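Nonribosomal peptide synthase (Streptomyces sp. MJ635-86F5, PDB 5JJP) adenylates aliphatic beta-amino acids, probably using ATP as other members of its adenylation-enzyme family do. Local coordinates at residues G215-D220 against I238-A243; G29-Y34 against A206-I211; P181-F186 against S230-L235; S279-L284 against D296-I301. One frame throughout, in Å; residues are numbered along the deposited sequence.

Interaction 1. Residues G215-D220 against I238-A243; sequences GLIGPD and IALTLA
I217 meets L240 through its terminal methyl: CD1 of I217 lies 3.7 Å from CD2 of L240 and 3.8 Å from the branch point CG, with the leucine's own CD1 turned away. CD1 of I217 is anti to CA about the CB-CG1 bond (chi2 169°), which extends the long branch toward the helix. Van der Waals packing carries the pair, and the same isoleucine also leans on S244 and A246, just past the helix end.

The second kind of contact pairs an apolar atom with a polar one. I217 CD1 comes to 3.9 Å from T241 OG1, a distance that fits plain packing. With chi1 at -65°, OG1 stands beside the threonine's own backbone N, and its polar need is met by a hydrogen bond to G237 O one turn back.

In the fold, the loop 215-220 precedes strand 222-225, and helix 232-243 then connects that strand to its parallel neighbour 247-250, a beta-alpha-beta unit. The loop therefore packs on the helix of the unit it introduces. The hydroxyl oxygen faces the methyl but is engaged within its own helix, so van der Waals packing, and no directional bond, holds the contact.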
loop_
_atom_site.group_PDB
_atom_site.type_symbol
_atom_site.label_atom_id
_atom_site.label_comp_id
_atom_site.label_asym_id
_atom_site.label_seq_id
_atom_site.Cartn_x
_atom_site.Cartn_y
_atom_site.Cartn_z
ATOM N N GLY A 215 9.530 13.058 -4.043
ATOM C CA GLY A 215 10.417 12.528 -5.082
ATOM C C GLY A 215 11.057 11.200 -4.728
ATOM O O GLY A 215 12.251 10.995 -4.974
ATOM N N LEU A 216 10.286 10.273 -4.194
ATOM C CA LEU A 216 10.842 8.987 -3.866
ATOM C C LEU A 216 10.988 8.143 -5.065
ATOM O O LEU A 216 11.857 7.248 -5.084
ATOM C CB LEU A 216 9.955 8.229 -2.893
ATOM C CG LEU A 216 10.268 8.103 -1.421
ATOM C CD1 LEU A 216 10.681 9.362 -0.708
ATOM C CD2 LEU A 216 9.063 7.429 -0.760
ATOM N N ILE A 217 10.090 8.315 -6.030
ATOM C CA ILE A 217 10.100 7.478 -7.218
ATOM C C ILE A 217 9.941 8.349 -8.428
ATOM O O ILE A 217 9.086 9.218 -8.466
ATOM C CB ILE A 217 8.981 6.382 -7.200
ATOM C CG1 ILE A 217 9.103 5.514 -5.947
ATOM C CG2 ILE A 217 9.066 5.460 -8.428
ATOM C CD1 ILE A 217 7.911 4.612 -5.715
ATOM N N GLY A 218 10.752 8.082 -9.432
ATOM C CA GLY A 218 10.665 8.807 -10.707
ATOM C C GLY A 218 10.302 7.824 -11.776
ATOM O O GLY A 218 10.411 6.608 -11.577
ATOM N N PRO A 219 9.866 8.323 -12.935
ATOM C CA PRO A 219 9.474 7.410 -14.052
ATOM C C PRO A 219 10.510 6.403 -14.522
ATOM O O PRO A 219 10.134 5.336 -15.038
ATOM C CB PRO A 219 9.112 8.360 -15.180
ATOM C CG PRO A 219 8.726 9.620 -14.478
ATOM C CD PRO A 219 9.606 9.722 -13.252
ATOM N N ASP A 220 11.791 6.697 -14.336
ATOM C CA ASP A 220 12.866 5.775 -14.732
ATOM C C ASP A 220 13.009 4.608 -13.799
ATOM O O ASP A 220 13.635 3.637 -14.143
ATOM C CB ASP A 220 14.222 6.511 -14.791
ATOM C CG ASP A 220 14.287 7.531 -15.933
ATOM O OD1 ASP A 220 13.538 7.348 -16.939
ATOM O OD2 ASP A 220 15.062 8.528 -15.818
ATOM N N ILE A 238 2.930 -0.716 -5.156
ATOM C CA ILE A 238 2.578 -0.845 -6.540
ATOM C C ILE A 238 1.877 0.401 -6.956
ATOM O O ILE A 238 2.182 0.963 -8.035
ATOM C CB ILE A 238 1.686 -2.046 -6.785
ATOM C CG1 ILE A 238 2.488 -3.342 -6.599
ATOM C CG2 ILE A 238 1.096 -2.018 -8.189
ATOM C CD1 ILE A 238 1.631 -4.583 -6.746
ATOM N N ALA A 239 0.969 0.866 -6.103
ATOM C CA ALA A 239 0.150 2.076 -6.411
ATOM C C ALA A 239 0.989 3.302 -6.569
ATOM O O ALA A 239 0.809 4.063 -7.487
ATOM C CB ALA A 239 -0.916 2.327 -5.360
ATOM N N LEU A 240 1.928 3.478 -5.663
ATOM C CA LEU A 240 2.740 4.657 -5.719
ATOM C C LEU A 240 3.666 4.598 -6.958
ATOM O O LEU A 240 3.920 5.609 -7.574
ATOM C CB LEU A 240 3.545 4.795 -4.448
ATOM C CG LEU A 240 4.567 5.937 -4.458
ATOM C CD1 LEU A 240 3.900 7.300 -4.570
ATOM C CD2 LEU A 240 5.463 5.858 -3.248
ATOM N N THR A 241 4.176 3.409 -7.269
ATOM C CA THR A 241 5.050 3.217 -8.375
ATOM C C THR A 241 4.316 3.610 -9.684
ATOM O O THR A 241 4.861 4.333 -10.501
ATOM C CB THR A 241 5.527 1.765 -8.449
ATOM O OG1 THR A 241 6.339 1.449 -7.308
ATOM C CG2 THR A 241 6.337 1.525 -9.772
ATOM N N LEU A 242 3.095 3.109 -9.860
ATOM C CA LEU A 242 2.297 3.411 -11.012
ATOM C C LEU A 242 1.953 4.878 -11.063
ATOM O O LEU A 242 2.054 5.513 -12.129
ATOM C CB LEU A 242 0.999 2.581 -11.025
ATOM C CG LEU A 242 1.137 1.085 -11.239
ATOM C CD1 LEU A 242 -0.177 0.407 -11.051
ATOM C CD2 LEU A 242 1.637 0.815 -12.649
ATOM N N ALA A 243 1.498 5.408 -9.927
ATOM C CA ALA A 243 1.137 6.815 -9.834
ATOM C C ALA A 243 2.288 7.715 -10.255
ATOM O O ALA A 243 2.073 8.865 -10.714
ATOM C CB ALA A 243 0.678 7.168 -8.426
#

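Interaction 2. Residues G29-Y34 against A206-I211; sequences GNLRDY and AFHRGI
Y34 reaches helix 201-212 with the far end of its ring. Its OH lies 3.4 Å from R209 CG and 3.5 Å from R209 CA, while CE2 is 3.7 Å from H208 CB, so the tyrosine end rests over the base of two consecutive side chains. With CG anti to the backbone N (chi1 -173°), the ring is carried away from its own helix toward that surface. R209 offers its aliphatic part here: its chain bends at chi3 and the guanidinium plane ends 88° from the tyrosine ring. L31 adds a looser touch, CD2 to H208 CD2 at 4.5 Å.

Helix 31-37 thus meets helix 201-212 by its first turn, and that turn is held by an N-cap. N30 OD1 accepts from R32 N at 2.9 Å with an angle of 164° at the hydrogen, the donor lying in the carbonyl plane on a lone pair; N30 O takes both D33 N and Y34 N.

Further out, the tyrosine hydroxyl is hydrogen-bonded to R212 NH1, which fixes the ring end that touches R209. N30 ND2 is bound to F105 O, and R32 forms salt bridges with E66 and D70, tying the start of the helix to its surroundings. Behind H208, F207 CD2 lies 3.8 Å above the imidazole plane, and A239 and L240 of helix 232-243 pack against the same histidine.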
loop_
_atom_site.group_PDB
_atom_site.type_symbol
_atom_site.label_atom_id
_atom_site.label_comp_id
_atom_site.label_asym_id
_atom_site.label_seq_id
_atom_site.Cartn_x
_atom_site.Cartn_y
_atom_site.Cartn_z
ATOM N N GLY A 29 -10.374 11.667 -8.391
ATOM C CA GLY A 29 -11.654 11.302 -7.833
ATOM C C GLY A 29 -11.791 9.817 -7.572
ATOM O O GLY A 29 -12.703 9.407 -6.839
ATOM N N ASN A 30 -10.866 9.035 -8.140
ATOM C CA ASN A 30 -10.881 7.567 -8.062
ATOM C C ASN A 30 -9.483 7.047 -8.285
ATOM O O ASN A 30 -8.749 7.498 -9.167
ATOM C CB ASN A 30 -11.813 7.010 -9.107
ATOM C CG ASN A 30 -12.149 5.526 -8.894
ATOM O OD1 ASN A 30 -11.281 4.638 -8.988
ATOM N ND2 ASN A 30 -13.413 5.257 -8.555
ATOM N N LEU A 31 -9.073 6.110 -7.470
ATOM C CA LEU A 31 -7.714 5.543 -7.550
ATOM C C LEU A 31 -7.429 5.008 -8.937
ATOM O O LEU A 31 -6.269 4.983 -9.353
ATOM C CB LEU A 31 -7.520 4.402 -6.520
ATOM C CG LEU A 31 -7.296 4.970 -5.124
ATOM C CD1 LEU A 31 -7.576 3.978 -4.013
ATOM C CD2 LEU A 31 -5.866 5.500 -5.024
ATOM N N ARG A 32 -8.477 4.598 -9.643
ATOM C CA ARG A 32 -8.322 4.040 -10.937
ATOM C C ARG A 32 -7.754 5.101 -11.840
ATOM O O ARG A 32 -6.912 4.810 -12.683
ATOM C CB ARG A 32 -9.687 3.554 -11.450
ATOM C CG ARG A 32 -9.782 3.285 -12.920
ATOM C CD ARG A 32 -9.107 2.005 -13.279
ATOM N NE ARG A 32 -9.322 1.741 -14.698
ATOM C CZ ARG A 32 -8.662 2.329 -15.678
ATOM N NH1 ARG A 32 -7.731 3.197 -15.402
ATOM N NH2 ARG A 32 -8.932 2.011 -16.942
ATOM N N ASP A 33 -8.244 6.327 -11.669
ATOM C CA ASP A 33 -7.818 7.430 -12.520
ATOM C C ASP A 33 -6.488 7.942 -12.040
ATOM O O ASP A 33 -5.544 8.092 -12.838
ATOM C CB ASP A 33 -8.850 8.548 -12.554
ATOM C CG ASP A 33 -10.240 8.047 -12.973
ATOM O OD1 ASP A 33 -10.355 7.153 -13.831
ATOM O OD2 ASP A 33 -11.233 8.567 -12.435
ATOM N N TYR A 34 -6.394 8.205 -10.736
ATOM C CA TYR A 34 -5.191 8.826 -10.195
ATOM C C TYR A 34 -3.972 7.951 -10.475
ATOM O O TYR A 34 -2.933 8.459 -10.876
ATOM C CB TYR A 34 -5.305 9.214 -8.695
ATOM C CG TYR A 34 -4.085 9.993 -8.266
ATOM C CD1 TYR A 34 -3.975 11.342 -8.550
ATOM C CD2 TYR A 34 -3.006 9.370 -7.634
ATOM C CE1 TYR A 34 -2.847 12.059 -8.176
ATOM C CE2 TYR A 34 -1.870 10.075 -7.230
ATOM C CZ TYR A 34 -1.786 11.419 -7.524
ATOM O OH TYR A 34 -0.686 12.148 -7.165
ATOM N N ALA A 206 -4.771 10.962 -1.409
ATOM C CA ALA A 206 -4.078 12.077 -0.707
ATOM C C ALA A 206 -2.694 11.621 -0.267
ATOM O O ALA A 206 -1.758 12.370 -0.287
ATOM C CB ALA A 206 -4.901 12.552 0.484
ATOM N N PHE A 207 -2.598 10.360 0.125
ATOM C CA PHE A 207 -1.360 9.769 0.436
ATOM C C PHE A 207 -0.362 9.835 -0.764
ATOM O O PHE A 207 0.737 10.299 -0.620
ATOM C CB PHE A 207 -1.561 8.346 0.859
ATOM C CG PHE A 207 -0.283 7.647 1.165
ATOM C CD1 PHE A 207 0.440 7.971 2.286
ATOM C CD2 PHE A 207 0.253 6.698 0.273
ATOM C CE1 PHE A 207 1.673 7.370 2.546
ATOM C CE2 PHE A 207 1.457 6.091 0.533
ATOM C CZ PHE A 207 2.163 6.418 1.674
ATOM N N HIS A 208 -0.752 9.311 -1.920
ATOM C CA HIS A 208 0.128 9.291 -3.071
ATOM C C HIS A 208 0.486 10.720 -3.497
ATOM O O HIS A 208 1.625 11.001 -3.799
ATOM C CB HIS A 208 -0.507 8.490 -4.189
ATOM C CG HIS A 208 -0.641 7.063 -3.831
ATOM N ND1 HIS A 208 0.458 6.277 -3.565
ATOM C CD2 HIS A 208 -1.726 6.311 -3.545
ATOM C CE1 HIS A 208 0.055 5.078 -3.197
ATOM N NE2 HIS A 208 -1.268 5.081 -3.152
ATOM N N ARG A 209 -0.484 11.625 -3.448
ATOM C CA ARG A 209 -0.205 13.001 -3.776
ATOM C C ARG A 209 0.899 13.589 -2.899
ATOM O O ARG A 209 1.810 14.275 -3.386
ATOM C CB ARG A 209 -1.457 13.862 -3.615
ATOM C CG ARG A 209 -2.443 13.797 -4.752
ATOM C CD ARG A 209 -3.314 15.055 -4.650
ATOM N NE ARG A 209 -4.253 14.910 -3.600
ATOM C CZ ARG A 209 -4.453 15.682 -2.530
ATOM N NH1 ARG A 209 -3.848 16.847 -2.318
ATOM N NH2 ARG A 209 -5.382 15.247 -1.662
ATOM N N GLY A 210 0.756 13.407 -1.591
ATOM C CA GLY A 210 1.753 13.889 -0.659
ATOM C C GLY A 210 3.110 13.236 -0.924
ATOM O O GLY A 210 4.118 13.940 -1.006
ATOM N N ILE A 211 3.153 11.904 -1.034
ATOM C CA ILE A 211 4.424 11.213 -1.132
ATOM C C ILE A 211 5.206 11.574 -2.433
ATOM O O ILE A 211 6.385 11.768 -2.382
ATOM C CB ILE A 211 4.225 9.697 -0.971
ATOM C CG1 ILE A 211 3.903 9.357 0.505
ATOM C CG2 ILE A 211 5.462 8.920 -1.365
ATOM C CD1 ILE A 211 5.064 9.525 1.475
#

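Interaction 3. Residues P181-F186 against S230-L235; sequences PAYLIF and SFDFCL
Y183 sends its ring from strand 181-186 toward the start of helix 232-243, where L235 and D232 receive it. At CB the chain turns so that CG sits between the backbone N and the carbonyl carbon (chi1 64°), which directs the ring across to the helix. From CG outward every ring carbon sees the same methyl: L235 CD2 is 4.1 Å from CG and 3.9 Å from CE2. It stands 3.8 Å from the ring centroid and only 6° off the normal, a centred CH-pi contact.

Past CZ, the OH meets a water at 3.0 Å, which lies in the plane of the ring at its edge. That water is modelled 2.4 Å from D232 OD1, too short to trust, so the apparent bridge is doubtful in detail; directly, Y183 OH and D232 OD1 are 4.1 Å apart. I185 CG1 approaches the same carboxylate oxygen at 4.2 Å.

F231 is the N-cap residue of the helix, and F231-D232 fits the FD pair of the A4 core motif of adenylation domains. Strand 181-186 pairs antiparallel with 196-200, A182 and Y183 facing M199 in a classic beta bulge. Y183 also packs on F111 of strand 111-114, while M335 touches both Y183 and D232.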
loop_
_atom_site.group_PDB
_atom_site.type_symbol
_atom_site.label_atom_id
_atom_site.label_comp_id
_atom_site.label_asym_id
_atom_site.label_seq_id
_atom_site.Cartn_x
_atom_site.Cartn_y
_atom_site.Cartn_z
ATOM N N PRO A 181 -15.517 3.834 0.111
ATOM C CA PRO A 181 -14.438 2.911 0.402
ATOM C C PRO A 181 -13.802 2.291 -0.837
ATOM O O PRO A 181 -14.508 1.866 -1.755
ATOM C CB PRO A 181 -15.105 1.791 1.181
ATOM C CG PRO A 181 -16.557 2.003 1.091
ATOM C CD PRO A 181 -16.790 3.412 0.704
ATOM N N ALA A 182 -12.472 2.286 -0.857
ATOM C CA ALA A 182 -11.724 1.757 -1.973
ATOM C C ALA A 182 -11.207 0.351 -1.650
ATOM O O ALA A 182 -11.121 -0.476 -2.507
ATOM C CB ALA A 182 -10.564 2.702 -2.308
ATOM N N TYR A 183 -10.786 0.137 -0.422
ATOM C CA TYR A 183 -10.359 -1.163 0.042
ATOM C C TYR A 183 -10.447 -1.268 1.549
ATOM O O TYR A 183 -10.602 -0.292 2.248
ATOM C CB TYR A 183 -8.934 -1.456 -0.433
ATOM C CG TYR A 183 -7.869 -0.556 0.102
ATOM C CD1 TYR A 183 -7.254 -0.841 1.308
ATOM C CD2 TYR A 183 -7.444 0.573 -0.595
ATOM C CE1 TYR A 183 -6.274 0.006 1.836
ATOM C CE2 TYR A 183 -6.444 1.404 -0.098
ATOM C CZ TYR A 183 -5.853 1.109 1.121
ATOM O OH TYR A 183 -4.866 1.922 1.688
ATOM N N LEU A 184 -10.356 -2.481 2.019
ATOM C CA LEU A 184 -10.349 -2.817 3.442
ATOM C C LEU A 184 -9.192 -3.745 3.738
ATOM O O LEU A 184 -9.002 -4.768 3.041
ATOM C CB LEU A 184 -11.574 -3.621 3.824
ATOM C CG LEU A 184 -12.821 -2.961 4.360
ATOM C CD1 LEU A 184 -13.451 -2.171 3.223
ATOM C CD2 LEU A 184 -13.792 -4.029 4.875
ATOM N N ILE A 185 -8.486 -3.452 4.807
ATOM C CA ILE A 185 -7.416 -4.299 5.266
ATOM C C ILE A 185 -7.758 -4.682 6.690
ATOM O O ILE A 185 -7.883 -3.840 7.556
ATOM C CB ILE A 185 -6.048 -3.567 5.246
ATOM C CG1 ILE A 185 -5.753 -2.959 3.872
ATOM C CG2 ILE A 185 -4.927 -4.503 5.633
ATOM C CD1 ILE A 185 -5.465 -3.964 2.801
ATOM N N PHE A 186 -7.742 -5.971 6.952
ATOM C CA PHE A 186 -7.958 -6.465 8.289
ATOM C C PHE A 186 -6.639 -6.646 9.031
ATOM O O PHE A 186 -5.711 -7.207 8.518
ATOM C CB PHE A 186 -8.770 -7.745 8.251
ATOM C CG PHE A 186 -10.226 -7.494 8.008
ATOM C CD1 PHE A 186 -11.123 -7.555 9.044
ATOM C CD2 PHE A 186 -10.677 -7.142 6.763
ATOM C CE1 PHE A 186 -12.467 -7.304 8.845
ATOM C CE2 PHE A 186 -12.005 -6.885 6.545
ATOM C CZ PHE A 186 -12.904 -6.960 7.594
ATOM N N SER A 230 -1.333 -9.697 0.389
ATOM C CA SER A 230 -2.171 -9.544 1.569
ATOM C C SER A 230 -1.672 -8.397 2.437
ATOM O O SER A 230 -2.296 -8.080 3.444
ATOM C CB SER A 230 -2.156 -10.838 2.419
ATOM O OG SER A 230 -0.821 -11.257 2.682
ATOM N N PHE A 231 -0.507 -7.837 2.109
ATOM C CA PHE A 231 0.037 -6.745 2.911
ATOM C C PHE A 231 -0.269 -5.412 2.291
ATOM O O PHE A 231 -0.156 -5.207 1.080
ATOM C CB PHE A 231 1.556 -6.865 3.137
ATOM C CG PHE A 231 1.959 -7.896 4.158
ATOM C CD1 PHE A 231 1.907 -9.251 3.859
ATOM C CD2 PHE A 231 2.459 -7.518 5.401
ATOM C CE1 PHE A 231 2.317 -10.201 4.788
ATOM C CE2 PHE A 231 2.871 -8.479 6.345
ATOM C CZ PHE A 231 2.794 -9.822 6.038
ATOM N N ASP A 232 -0.732 -4.529 3.158
ATOM C CA ASP A 232 -0.932 -3.106 2.858
ATOM C C ASP A 232 0.215 -2.480 2.013
ATOM O O ASP A 232 -0.001 -1.715 1.084
ATOM C CB ASP A 232 -0.973 -2.424 4.232
ATOM C CG ASP A 232 -1.419 -1.029 4.161
ATOM O OD1 ASP A 232 -2.283 -0.742 3.312
ATOM O OD2 ASP A 232 -0.906 -0.216 4.941
ATOM N N PHE A 233 1.438 -2.800 2.397
ATOM C CA PHE A 233 2.637 -2.252 1.763
ATOM C C PHE A 233 2.802 -2.694 0.297
ATOM O O PHE A 233 3.414 -1.985 -0.487
ATOM C CB PHE A 233 3.869 -2.659 2.619
ATOM C CG PHE A 233 5.148 -1.920 2.289
ATOM C CD1 PHE A 233 5.132 -0.630 1.747
ATOM C CD2 PHE A 233 6.404 -2.528 2.572
ATOM C CE1 PHE A 233 6.317 0.016 1.452
ATOM C CE2 PHE A 233 7.595 -1.872 2.297
ATOM C CZ PHE A 233 7.547 -0.600 1.735
ATOM N N CYS A 234 2.239 -3.846 -0.075
ATOM C CA CYS A 234 2.305 -4.311 -1.427
ATOM C C CYS A 234 1.480 -3.428 -2.335
ATOM O O CYS A 234 1.993 -2.882 -3.314
ATOM C CB CYS A 234 1.832 -5.755 -1.550
ATOM S SG CYS A 234 1.725 -6.376 -3.238
ATOM N N LEU A 235 0.200 -3.332 -2.046
ATOM C CA LEU A 235 -0.688 -2.466 -2.764
ATOM C C LEU A 235 -0.173 -1.001 -2.804
ATOM O O LEU A 235 -0.163 -0.362 -3.859
ATOM C CB LEU A 235 -2.091 -2.542 -2.135
ATOM C CG LEU A 235 -3.007 -1.347 -2.322
ATOM C CD1 LEU A 235 -3.428 -1.240 -3.781
ATOM C CD2 LEU A 235 -4.223 -1.481 -1.405
HETATM O O HOH W 1 -3.740 0.935 4.233
#

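Interaction 4. Residues S279-L284 against D296-I301; sequences SLWRPL and DPLRSI
W281 and I301 mark the closest backbone approach, with 10.7 Å between their CA atoms, so the gap is spanned wholly by side chains. The two segments belong to a beta-alpha-beta crossover: strand 273-276 leads through helices 282-287 and 289-293 to its parallel neighbour 300-304, and the contact packs the beginning of the helical connection onto the start of the second strand.

The indole and the two aliphatic side chains approach from opposite directions. W281 CZ2 is 3.6 Å from I301 CD1, and this methyl stands 3.5 Å above the indole plane, displaced toward the rim of the six-membered ring. L280 CD2 lies 3.9 Å from the plane on the other side, offset toward NE1 of the five-membered ring. L298 touches the far corner, its CD2 4.1 Å from W281 CH2. The isoleucine brings two branches to bear, CD1 on CZ2 and CG2 by NE1.

V274 of the first strand and L316 of helix 310-319 also touch W281, so the indole lies in an apolar layer between sheet and helices. Its NE1 is buried without a polar partner in the model, with I301 CG2 3.8 Å away.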
loop_
_atom_site.group_PDB
_atom_site.type_symbol
_atom_site.label_atom_id
_atom_site.label_comp_id
_atom_site.label_asym_id
_atom_site.label_seq_id
_atom_site.Cartn_x
_atom_site.Cartn_y
_atom_site.Cartn_z
ATOM N N SER A 279 14.402 -6.756 7.729
ATOM C CA SER A 279 14.906 -8.139 7.881
ATOM C C SER A 279 15.086 -8.857 6.571
ATOM O O SER A 279 15.779 -9.849 6.506
ATOM C CB SER A 279 13.956 -8.966 8.752
ATOM O OG SER A 279 12.659 -9.098 8.157
ATOM N N LEU A 280 14.435 -8.384 5.519
ATOM C CA LEU A 280 14.713 -8.859 4.170
ATOM C C LEU A 280 16.214 -8.992 3.911
ATOM O O LEU A 280 16.653 -9.908 3.219
ATOM C CB LEU A 280 14.112 -7.881 3.164
ATOM C CG LEU A 280 14.560 -8.017 1.731
ATOM C CD1 LEU A 280 14.095 -9.358 1.195
ATOM C CD2 LEU A 280 13.974 -6.885 0.895
ATOM N N TRP A 281 16.982 -8.027 4.402
ATOM C CA TRP A 281 18.393 -7.912 4.037
ATOM C C TRP A 281 19.339 -8.774 4.889
ATOM O O TRP A 281 20.432 -9.067 4.448
ATOM C CB TRP A 281 18.819 -6.438 4.108
ATOM C CG TRP A 281 18.101 -5.594 3.073
ATOM C CD1 TRP A 281 16.991 -4.835 3.271
ATOM C CD2 TRP A 281 18.421 -5.479 1.701
ATOM N NE1 TRP A 281 16.619 -4.236 2.107
ATOM C CE2 TRP A 281 17.488 -4.615 1.127
ATOM C CE3 TRP A 281 19.416 -6.014 0.899
ATOM C CZ2 TRP A 281 17.505 -4.293 -0.209
ATOM C CZ3 TRP A 281 19.442 -5.655 -0.459
ATOM C CH2 TRP A 281 18.491 -4.832 -0.988
ATOM N N ARG A 282 18.906 -9.173 6.087
ATOM C CA ARG A 282 19.769 -9.915 7.017
ATOM C C ARG A 282 20.343 -11.199 6.425
ATOM O O ARG A 282 21.551 -11.399 6.462
ATOM C CB ARG A 282 19.066 -10.206 8.347
ATOM C CG ARG A 282 19.329 -9.156 9.440
ATOM C CD ARG A 282 19.435 -9.774 10.849
ATOM N NE ARG A 282 18.137 -10.262 11.340
ATOM C CZ ARG A 282 17.107 -9.506 11.754
ATOM N NH1 ARG A 282 17.167 -8.172 11.777
ATOM N NH2 ARG A 282 15.989 -10.107 12.156
ATOM N N PRO A 283 19.495 -12.074 5.873
ATOM C CA PRO A 283 20.066 -13.225 5.165
ATOM C C PRO A 283 20.987 -12.871 3.967
ATOM O O PRO A 283 21.865 -13.657 3.602
ATOM C CB PRO A 283 18.822 -13.980 4.673
ATOM C CG PRO A 283 17.719 -13.544 5.565
ATOM C CD PRO A 283 18.033 -12.140 5.965
ATOM N N LEU A 284 20.779 -11.735 3.319
ATOM C CA LEU A 284 21.545 -11.447 2.112
ATOM C C LEU A 284 22.908 -10.954 2.518
ATOM O O LEU A 284 23.887 -11.317 1.909
ATOM C CB LEU A 284 20.812 -10.441 1.235
ATOM C CG LEU A 284 19.337 -10.784 0.947
ATOM C CD1 LEU A 284 18.620 -9.615 0.286
ATOM C CD2 LEU A 284 19.217 -12.042 0.092
ATOM N N ASP A 296 24.566 -3.547 -8.987
ATOM C CA ASP A 296 24.901 -2.295 -9.645
ATOM C C ASP A 296 23.705 -1.424 -10.011
ATOM O O ASP A 296 23.800 -0.190 -9.930
ATOM C CB ASP A 296 25.800 -2.553 -10.873
ATOM C CG ASP A 296 27.206 -3.004 -10.472
ATOM O OD1 ASP A 296 27.707 -2.564 -9.407
ATOM O OD2 ASP A 296 27.824 -3.779 -11.231
ATOM N N PRO A 297 22.590 -2.028 -10.432
ATOM C CA PRO A 297 21.484 -1.159 -10.879
ATOM C C PRO A 297 20.716 -0.505 -9.763
ATOM O O PRO A 297 20.008 0.497 -9.995
ATOM C CB PRO A 297 20.555 -2.124 -11.635
ATOM C CG PRO A 297 21.414 -3.289 -11.950
ATOM C CD PRO A 297 22.394 -3.409 -10.844
ATOM N N LEU A 298 20.896 -1.009 -8.556
ATOM C CA LEU A 298 20.129 -0.562 -7.395
ATOM C C LEU A 298 20.607 0.814 -6.936
ATOM O O LEU A 298 21.773 0.967 -6.614
ATOM C CB LEU A 298 20.275 -1.564 -6.248
ATOM C CG LEU A 298 19.412 -1.325 -5.003
ATOM C CD1 LEU A 298 17.952 -1.469 -5.345
ATOM C CD2 LEU A 298 19.738 -2.270 -3.872
ATOM N N ARG A 299 19.696 1.793 -6.919
ATOM C CA ARG A 299 19.978 3.149 -6.478
ATOM C C ARG A 299 19.329 3.467 -5.153
ATOM O O ARG A 299 19.742 4.434 -4.471
ATOM C CB ARG A 299 19.461 4.153 -7.489
ATOM C CG ARG A 299 19.911 3.853 -8.912
ATOM C CD ARG A 299 19.436 4.911 -9.850
ATOM N NE ARG A 299 20.063 6.157 -9.486
ATOM C CZ ARG A 299 19.528 7.367 -9.654
ATOM N NH1 ARG A 299 20.187 8.408 -9.218
ATOM N NH2 ARG A 299 18.333 7.553 -10.232
ATOM N N SER A 300 18.310 2.708 -4.750
ATOM C CA SER A 300 17.552 3.126 -3.590
ATOM C C SER A 300 16.820 2.020 -2.893
ATOM O O SER A 300 16.469 1.035 -3.490
ATOM C CB SER A 300 16.577 4.219 -3.988
ATOM O OG SER A 300 15.802 3.787 -5.074
ATOM N N ILE A 301 16.569 2.212 -1.603
ATOM C CA ILE A 301 15.845 1.227 -0.814
ATOM C C ILE A 301 14.883 1.945 0.116
ATOM O O ILE A 301 15.249 2.927 0.767
ATOM C CB ILE A 301 16.798 0.396 0.053
ATOM C CG1 ILE A 301 17.880 -0.271 -0.811
ATOM C CG2 ILE A 301 16.024 -0.659 0.815
ATOM C CD1 ILE A 301 18.956 -1.005 0.004
#

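How the interactions relate
Interactions 1, 2 and 3 form a connected core around helix 232-243. Interactions 1 and 2, centres 12 Å apart, share an interface: A239 CB lies 3.5 Å from H208 NE2, and L240 CD2 3.6 Å from I211 CG2. Interaction 2 reaches interaction 3 through L31 CD1 and A182 CB, 3.7 Å apart, while interactions 3 and 1 use successive parts of that helix. Interaction 4 is peripheral, its centre 18 Å from that of interaction 1, yet Q273 NE2 bonds to both L216 O and S300 OG. Strand 181-186 runs toward the unmodelled 188-193, whose sequence is consistent with the family's phosphate-binding loop, which would put the strand's C-terminal end close to the probable ATP phosphates.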